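C2 domain protein (Ramazzottius varieornatus, PDB 7DF2) is a tardigrade-specific C2 domain protein that binds calcium ions; its wider biological role is not established. Local coordinates at residues A[157-171]-A[180-192]. Sequence-based numbering, arbitrary orientation. Where two conformers were deposited one is given.
Sequences PAENEKVAQWSPEIA and SKVYLRYRWYNIP
Arg187, on strand 181-190, runs over the indole of Trp166. Its CB only skirts the ring; CG, turned anti to the carbonyl carbon (chi1 -79°), presses on one face, 3.3 Å from Trp166 CD2. CD continues over that face in a CH-pi contact, nearly on the normal of the five-membered ring. The bend at chi3 leaves Arg187 NE against Trp166 CE2 (3.6 Å) and carries NH1 and NH2 beyond the indole, to two acceptors almost in the guanidinium plane: Arg187 NH1 donates to Ala164 O at 3.0 Å, from above the carbonyl plane, and Arg187 NH2 makes a nearly straight hydrogen bond, part of a salt bridge, to Glu161 OE1 at 3.1 Å, on the anti side of the carboxylate. Glu44 of strand 41-51 is a second carboxylate partner of NH2. On the opposite indole face the guanidinium of Arg185 lies flat, planes 11° apart, with Arg185 CZ 4.0 Å from the centroid of the Trp166 five-membered ring, a cation-pi stack; Asn46 OD1 is hydrogen-bonded to Arg185 NE.

Backbone pairing flanks this sandwich. Strands 170-173, outermost in its four-stranded sheet, and 181-190 form an antiparallel hairpin, with Ile170 and Leu184 a hydrogen-bonded pair; the preceding loop continues along 181-190. At Ser167 the side chain replaces a carbonyl: Tyr186 N donates to Ser167 OG (3.0 Å), and Ser167 N to Tyr186 O (2.8 Å). Farther along, Ala158 N donates to Trp188 O and Asn190 N to Ala158 O, while Pro157 CD sits over the Trp188 six-membered ring.

Backbone bonds at both ends, with side-chain contacts between, thus fasten the segment, and Glu161 and Glu44 probably offset the buried charge of Arg187.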
loop_
_atom_site.group_PDB
_atom_site.type_symbol
_atom_site.label_atom_id
_atom_site.label_comp_id
_atom_site.label_asym_id
_atom_site.label_seq_id
_atom_site.Cartn_x
_atom_site.Cartn_y
_atom_site.Cartn_z
ATOM N N PRO A 157 -10.538 -11.247 9.885
ATOM C CA PRO A 157 -10.302 -12.142 8.744
ATOM C C PRO A 157 -11.458 -13.106 8.532
ATOM O O PRO A 157 -12.011 -13.661 9.484
ATOM C CB PRO A 157 -9.027 -12.891 9.142
ATOM C CG PRO A 157 -8.316 -11.960 10.038
ATOM C CD PRO A 157 -9.362 -11.164 10.772
ATOM N N ALA A 158 -11.823 -13.299 7.268
ATOM C CA ALA A 158 -12.893 -14.221 6.924
ATOM C C ALA A 158 -12.442 -15.672 7.116
ATOM O O ALA A 158 -11.260 -15.970 7.318
ATOM C CB ALA A 158 -13.351 -13.985 5.488
ATOM N N GLU A 159 -13.414 -16.589 7.032
ATOM C CA GLU A 159 -13.141 -17.999 7.315
ATOM C C GLU A 159 -12.164 -18.604 6.316
ATOM O O GLU A 159 -11.345 -19.459 6.678
ATOM C CB GLU A 159 -14.441 -18.808 7.317
ATOM C CG GLU A 159 -14.913 -19.227 8.696
ATOM C CD GLU A 159 -15.322 -18.043 9.543
ATOM O OE1 GLU A 159 -16.123 -17.214 9.057
ATOM O OE2 GLU A 159 -14.836 -17.939 10.689
ATOM N N ASN A 160 -12.252 -18.206 5.051
ATOM C CA ASN A 160 -11.389 -18.768 4.024
ATOM C C ASN A 160 -11.431 -17.856 2.805
ATOM O O ASN A 160 -12.212 -16.899 2.748
ATOM C CB ASN A 160 -11.810 -20.203 3.659
ATOM C CG ASN A 160 -13.237 -20.285 3.144
ATOM O OD1 ASN A 160 -13.579 -19.695 2.116
ATOM N ND2 ASN A 160 -14.078 -21.033 3.850
ATOM N N GLU A 161 -10.600 -18.195 1.813
ATOM C CA GLU A 161 -10.474 -17.377 0.606
ATOM C C GLU A 161 -11.798 -17.246 -0.131
ATOM O O GLU A 161 -12.111 -16.184 -0.680
ATOM C CB GLU A 161 -9.421 -17.972 -0.332
ATOM C CG GLU A 161 -9.041 -17.074 -1.520
ATOM C CD GLU A 161 -10.001 -17.177 -2.718
ATOM O OE1 GLU A 161 -10.120 -16.183 -3.469
ATOM O OE2 GLU A 161 -10.638 -18.237 -2.919
ATOM N N LYS A 162 -12.586 -18.316 -0.171
ATOM C CA LYS A 162 -13.746 -18.301 -1.053
ATOM C C LYS A 162 -14.847 -17.397 -0.526
ATOM O O LYS A 162 -15.636 -16.865 -1.314
ATOM C CB LYS A 162 -14.258 -19.724 -1.266
ATOM C CG LYS A 162 -13.384 -20.519 -2.225
ATOM C CD LYS A 162 -14.205 -21.363 -3.197
ATOM C CE LYS A 162 -13.743 -21.161 -4.644
ATOM N NZ LYS A 162 -14.730 -21.666 -5.651
ATOM N N VAL A 163 -14.914 -17.191 0.789
ATOM C CA VAL A 163 -15.946 -16.352 1.383
ATOM C C VAL A 163 -15.446 -14.956 1.743
ATOM O O VAL A 163 -16.245 -14.117 2.183
ATOM C CB VAL A 163 -16.552 -17.037 2.627
ATOM C CG1 VAL A 163 -17.203 -18.361 2.236
ATOM C CG2 VAL A 163 -15.488 -17.256 3.694
ATOM N N ALA A 164 -14.154 -14.679 1.567
ATOM C CA ALA A 164 -13.602 -13.391 1.970
ATOM C C ALA A 164 -14.070 -12.287 1.031
ATOM O O ALA A 164 -13.963 -12.417 -0.191
ATOM C CB ALA A 164 -12.076 -13.455 1.984
ATOM N N GLN A 165 -14.563 -11.186 1.604
ATOM C CA GLN A 165 -15.124 -10.081 0.839
ATOM C C GLN A 165 -14.137 -8.921 0.789
ATOM O O GLN A 165 -13.497 -8.603 1.790
ATOM C CB GLN A 165 -16.437 -9.593 1.458
ATOM C CG GLN A 165 -17.577 -10.607 1.432
ATOM C CD GLN A 165 -17.844 -11.141 0.044
ATOM O OE1 GLN A 165 -18.198 -10.388 -0.863
ATOM N NE2 GLN A 165 -17.675 -12.451 -0.134
ATOM N N TRP A 166 -14.038 -8.286 -0.375
ATOM C CA TRP A 166 -13.247 -7.068 -0.501
ATOM C C TRP A 166 -13.854 -5.950 0.335
ATOM O O TRP A 166 -15.076 -5.794 0.414
ATOM C CB TRP A 166 -13.161 -6.635 -1.965
ATOM C CG TRP A 166 -12.210 -7.464 -2.761
ATOM C CD1 TRP A 166 -12.531 -8.455 -3.646
ATOM C CD2 TRP A 166 -10.776 -7.387 -2.743
ATOM N NE1 TRP A 166 -11.381 -9.008 -4.172
ATOM C CE2 TRP A 166 -10.293 -8.373 -3.630
ATOM C CE3 TRP A 166 -9.856 -6.600 -2.044
ATOM C CZ2 TRP A 166 -8.929 -8.576 -3.854
ATOM C CZ3 TRP A 166 -8.496 -6.817 -2.259
ATOM C CH2 TRP A 166 -8.051 -7.787 -3.167
ATOM N N SER A 167 -12.989 -5.168 0.966
ATOM C CA SER A 167 -13.434 -3.956 1.613
ATOM C C SER A 167 -13.973 -2.990 0.559
ATOM O O SER A 167 -13.710 -3.146 -0.637
ATOM C CB SER A 167 -12.280 -3.308 2.365
ATOM O OG SER A 167 -11.402 -2.717 1.406
ATOM N N PRO A 168 -14.726 -1.973 0.973
ATOM C CA PRO A 168 -15.014 -0.873 0.052
ATOM C C PRO A 168 -13.720 -0.169 -0.327
ATOM O O PRO A 168 -12.684 -0.313 0.326
ATOM C CB PRO A 168 -15.938 0.047 0.864
ATOM C CG PRO A 168 -15.630 -0.281 2.284
ATOM C CD PRO A 168 -15.335 -1.757 2.296
ATOM N N GLU A 169 -13.773 0.562 -1.434
ATOM C CA GLU A 169 -12.637 1.398 -1.784
ATOM C C GLU A 169 -12.371 2.371 -0.645
ATOM O O GLU A 169 -13.298 2.941 -0.058
ATOM C CB GLU A 169 -12.886 2.132 -3.109
ATOM C CG GLU A 169 -12.921 1.190 -4.325
ATOM C CD GLU A 169 -12.856 1.922 -5.658
ATOM O OE1 GLU A 169 -12.719 3.156 -5.646
ATOM O OE2 GLU A 169 -12.941 1.259 -6.716
ATOM N N ILE A 170 -11.101 2.502 -0.284
ATOM C CA ILE A 170 -10.655 3.401 0.781
ATOM C C ILE A 170 -9.835 4.520 0.159
ATOM O O ILE A 170 -8.864 4.257 -0.561
ATOM C CB ILE A 170 -9.818 2.650 1.831
ATOM C CG1 ILE A 170 -10.607 1.469 2.414
ATOM C CG2 ILE A 170 -9.281 3.618 2.902
ATOM C CD1 ILE A 170 -9.737 0.419 3.074
ATOM N N ALA A 171 -10.200 5.768 0.461
ATOM C CA ALA A 171 -9.518 6.940 -0.090
ATOM C C ALA A 171 -8.398 7.310 0.867
ATOM O O ALA A 171 -8.612 8.023 1.852
ATOM C CB ALA A 171 -10.489 8.099 -0.283
ATOM N N SER A 180 -4.059 14.548 -2.252
ATOM C CA SER A 180 -3.646 13.430 -3.090
ATOM C C SER A 180 -4.093 12.133 -2.421
ATOM O O SER A 180 -3.850 11.932 -1.228
ATOM C CB SER A 180 -2.126 13.451 -3.284
ATOM O OG SER A 180 -1.710 12.393 -4.126
ATOM N N LYS A 181 -4.745 11.256 -3.188
ATOM C CA LYS A 181 -5.326 10.039 -2.638
ATOM C C LYS A 181 -4.908 8.834 -3.462
ATOM O O LYS A 181 -4.889 8.895 -4.692
ATOM C CB LYS A 181 -6.857 10.097 -2.613
ATOM C CG LYS A 181 -7.422 11.392 -2.044
ATOM C CD LYS A 181 -7.441 11.410 -0.535
ATOM C CE LYS A 181 -8.370 12.537 -0.068
ATOM N NZ LYS A 181 -7.973 13.140 1.232
ATOM N N VAL A 182 -4.575 7.742 -2.780
ATOM C CA VAL A 182 -4.514 6.425 -3.395
ATOM C C VAL A 182 -5.743 5.669 -2.913
ATOM O O VAL A 182 -6.085 5.714 -1.726
ATOM C CB VAL A 182 -3.215 5.660 -3.079
ATOM C CG1 VAL A 182 -3.100 5.302 -1.616
ATOM C CG2 VAL A 182 -3.166 4.377 -3.929
ATOM N N TYR A 183 -6.442 5.032 -3.837
ATOM C CA TYR A 183 -7.654 4.307 -3.501
ATOM C C TYR A 183 -7.295 2.844 -3.344
ATOM O O TYR A 183 -6.695 2.253 -4.250
ATOM C CB TYR A 183 -8.727 4.509 -4.562
ATOM C CG TYR A 183 -9.206 5.944 -4.562
ATOM C CD1 TYR A 183 -8.479 6.926 -5.210
ATOM C CD2 TYR A 183 -10.348 6.315 -3.863
ATOM C CE1 TYR A 183 -8.889 8.271 -5.180
ATOM C CE2 TYR A 183 -10.774 7.644 -3.838
ATOM C CZ TYR A 183 -10.036 8.611 -4.502
ATOM O OH TYR A 183 -10.437 9.931 -4.493
ATOM N N LEU A 184 -7.639 2.280 -2.188
ATOM C CA LEU A 184 -7.209 0.941 -1.800
ATOM C C LEU A 184 -8.406 0.075 -1.444
ATOM O O LEU A 184 -9.447 0.573 -1.008
ATOM C CB LEU A 184 -6.273 0.988 -0.586
ATOM C CG LEU A 184 -5.013 1.827 -0.738
ATOM C CD1 LEU A 184 -4.259 1.879 0.583
ATOM C CD2 LEU A 184 -4.148 1.227 -1.846
ATOM N N ARG A 185 -8.238 -1.235 -1.618
ATOM C CA ARG A 185 -9.154 -2.222 -1.053
ATOM C C ARG A 185 -8.325 -3.331 -0.437
ATOM O O ARG A 185 -7.204 -3.597 -0.878
ATOM C CB ARG A 185 -10.072 -2.856 -2.106
ATOM C CG ARG A 185 -10.926 -1.908 -2.894
ATOM C CD ARG A 185 -11.931 -2.700 -3.719
ATOM N NE ARG A 185 -11.311 -3.678 -4.614
ATOM C CZ ARG A 185 -11.981 -4.662 -5.210
ATOM N NH1 ARG A 185 -13.288 -4.805 -4.980
ATOM N NH2 ARG A 185 -11.355 -5.508 -6.025
ATOM N N TYR A 186 -8.890 -4.027 0.546
ATOM C CA TYR A 186 -8.186 -5.176 1.083
ATOM C C TYR A 186 -9.162 -6.306 1.341
ATOM O O TYR A 186 -10.375 -6.102 1.457
ATOM C CB TYR A 186 -7.431 -4.845 2.379
ATOM C CG TYR A 186 -8.333 -4.585 3.560
ATOM C CD1 TYR A 186 -8.834 -3.314 3.808
ATOM C CD2 TYR A 186 -8.670 -5.611 4.446
ATOM C CE1 TYR A 186 -9.667 -3.067 4.901
ATOM C CE2 TYR A 186 -9.498 -5.375 5.534
ATOM C CZ TYR A 186 -9.988 -4.103 5.757
ATOM O OH TYR A 186 -10.805 -3.872 6.839
ATOM N N ARG A 187 -8.597 -7.517 1.368
ATOM C CA ARG A 187 -9.248 -8.737 1.831
ATOM C C ARG A 187 -8.328 -9.409 2.840
ATOM O O ARG A 187 -7.105 -9.258 2.780
ATOM C CB ARG A 187 -9.534 -9.734 0.680
ATOM C CG ARG A 187 -10.748 -9.412 -0.154
ATOM C CD ARG A 187 -11.293 -10.612 -0.919
ATOM N NE ARG A 187 -10.249 -11.388 -1.587
ATOM C CZ ARG A 187 -10.388 -12.663 -1.944
ATOM N NH1 ARG A 187 -11.525 -13.299 -1.690
ATOM N NH2 ARG A 187 -9.398 -13.307 -2.551
ATOM N N TRP A 188 -8.910 -10.176 3.760
ATOM C CA TRP A 188 -8.062 -11.054 4.548
ATOM C C TRP A 188 -8.890 -12.218 5.063
ATOM O O TRP A 188 -10.095 -12.089 5.303
ATOM C CB TRP A 188 -7.342 -10.335 5.703
ATOM C CG TRP A 188 -8.179 -9.566 6.689
ATOM C CD1 TRP A 188 -9.515 -9.268 6.613
ATOM C CD2 TRP A 188 -7.708 -8.993 7.905
ATOM N NE1 TRP A 188 -9.896 -8.531 7.717
ATOM C CE2 TRP A 188 -8.803 -8.359 8.526
ATOM C CE3 TRP A 188 -6.465 -8.965 8.540
ATOM C CZ2 TRP A 188 -8.686 -7.700 9.749
ATOM C CZ3 TRP A 188 -6.352 -8.304 9.754
ATOM C CH2 TRP A 188 -7.456 -7.683 10.342
ATOM N N TYR A 189 -8.217 -13.347 5.231
ATOM C CA TYR A 189 -8.908 -14.603 5.485
ATOM C C TYR A 189 -7.925 -15.615 6.038
ATOM O O TYR A 189 -6.737 -15.612 5.700
ATOM C CB TYR A 189 -9.565 -15.155 4.213
ATOM C CG TYR A 189 -8.678 -15.109 2.988
ATOM C CD1 TYR A 189 -8.654 -13.984 2.160
ATOM C CD2 TYR A 189 -7.875 -16.186 2.650
ATOM C CE1 TYR A 189 -7.828 -13.941 1.040
ATOM C CE2 TYR A 189 -7.062 -16.157 1.539
ATOM C CZ TYR A 189 -7.046 -15.031 0.731
ATOM O OH TYR A 189 -6.226 -15.034 -0.371
ATOM N N ASN A 190 -8.449 -16.504 6.876
ATOM C CA ASN A 190 -7.641 -17.581 7.409
ATOM C C ASN A 190 -7.246 -18.546 6.301
ATOM O O ASN A 190 -8.001 -18.783 5.354
ATOM C CB ASN A 190 -8.410 -18.313 8.506
ATOM C CG ASN A 190 -8.755 -17.400 9.666
ATOM O OD1 ASN A 190 -7.871 -16.872 10.326
ATOM N ND2 ASN A 190 -10.044 -17.217 9.919
ATOM N N ILE A 191 -6.042 -19.090 6.427
ATOM C CA ILE A 191 -5.506 -20.084 5.506
ATOM C C ILE A 191 -4.927 -21.218 6.345
ATOM O O ILE A 191 -4.546 -20.993 7.505
ATOM C CB ILE A 191 -4.438 -19.480 4.577
ATOM C CG1 ILE A 191 -3.324 -18.815 5.404
ATOM C CG2 ILE A 191 -5.091 -18.512 3.584
ATOM C CD1 ILE A 191 -2.073 -18.430 4.604
ATOM N N PRO A 192 -4.847 -22.435 5.816
ATOM C CA PRO A 192 -4.214 -23.521 6.577
ATOM C C PRO A 192 -2.761 -23.197 6.868
ATOM O O PRO A 192 -2.069 -22.591 6.050
ATOM C CB PRO A 192 -4.341 -24.733 5.644
ATOM C CG PRO A 192 -5.458 -24.389 4.715
ATOM C CD PRO A 192 -5.404 -22.901 4.532
HETATM O O HOH W 1 -8.422 -19.956 2.770
HETATM O O HOH W 2 -11.901 -10.067 3.704
HETATM O O HOH W 3 -12.156 -6.900 3.566
HETATM O O HOH W 4 -15.050 -3.239 -3.064
HETATM O O HOH W 5 -9.248 10.404 2.523
#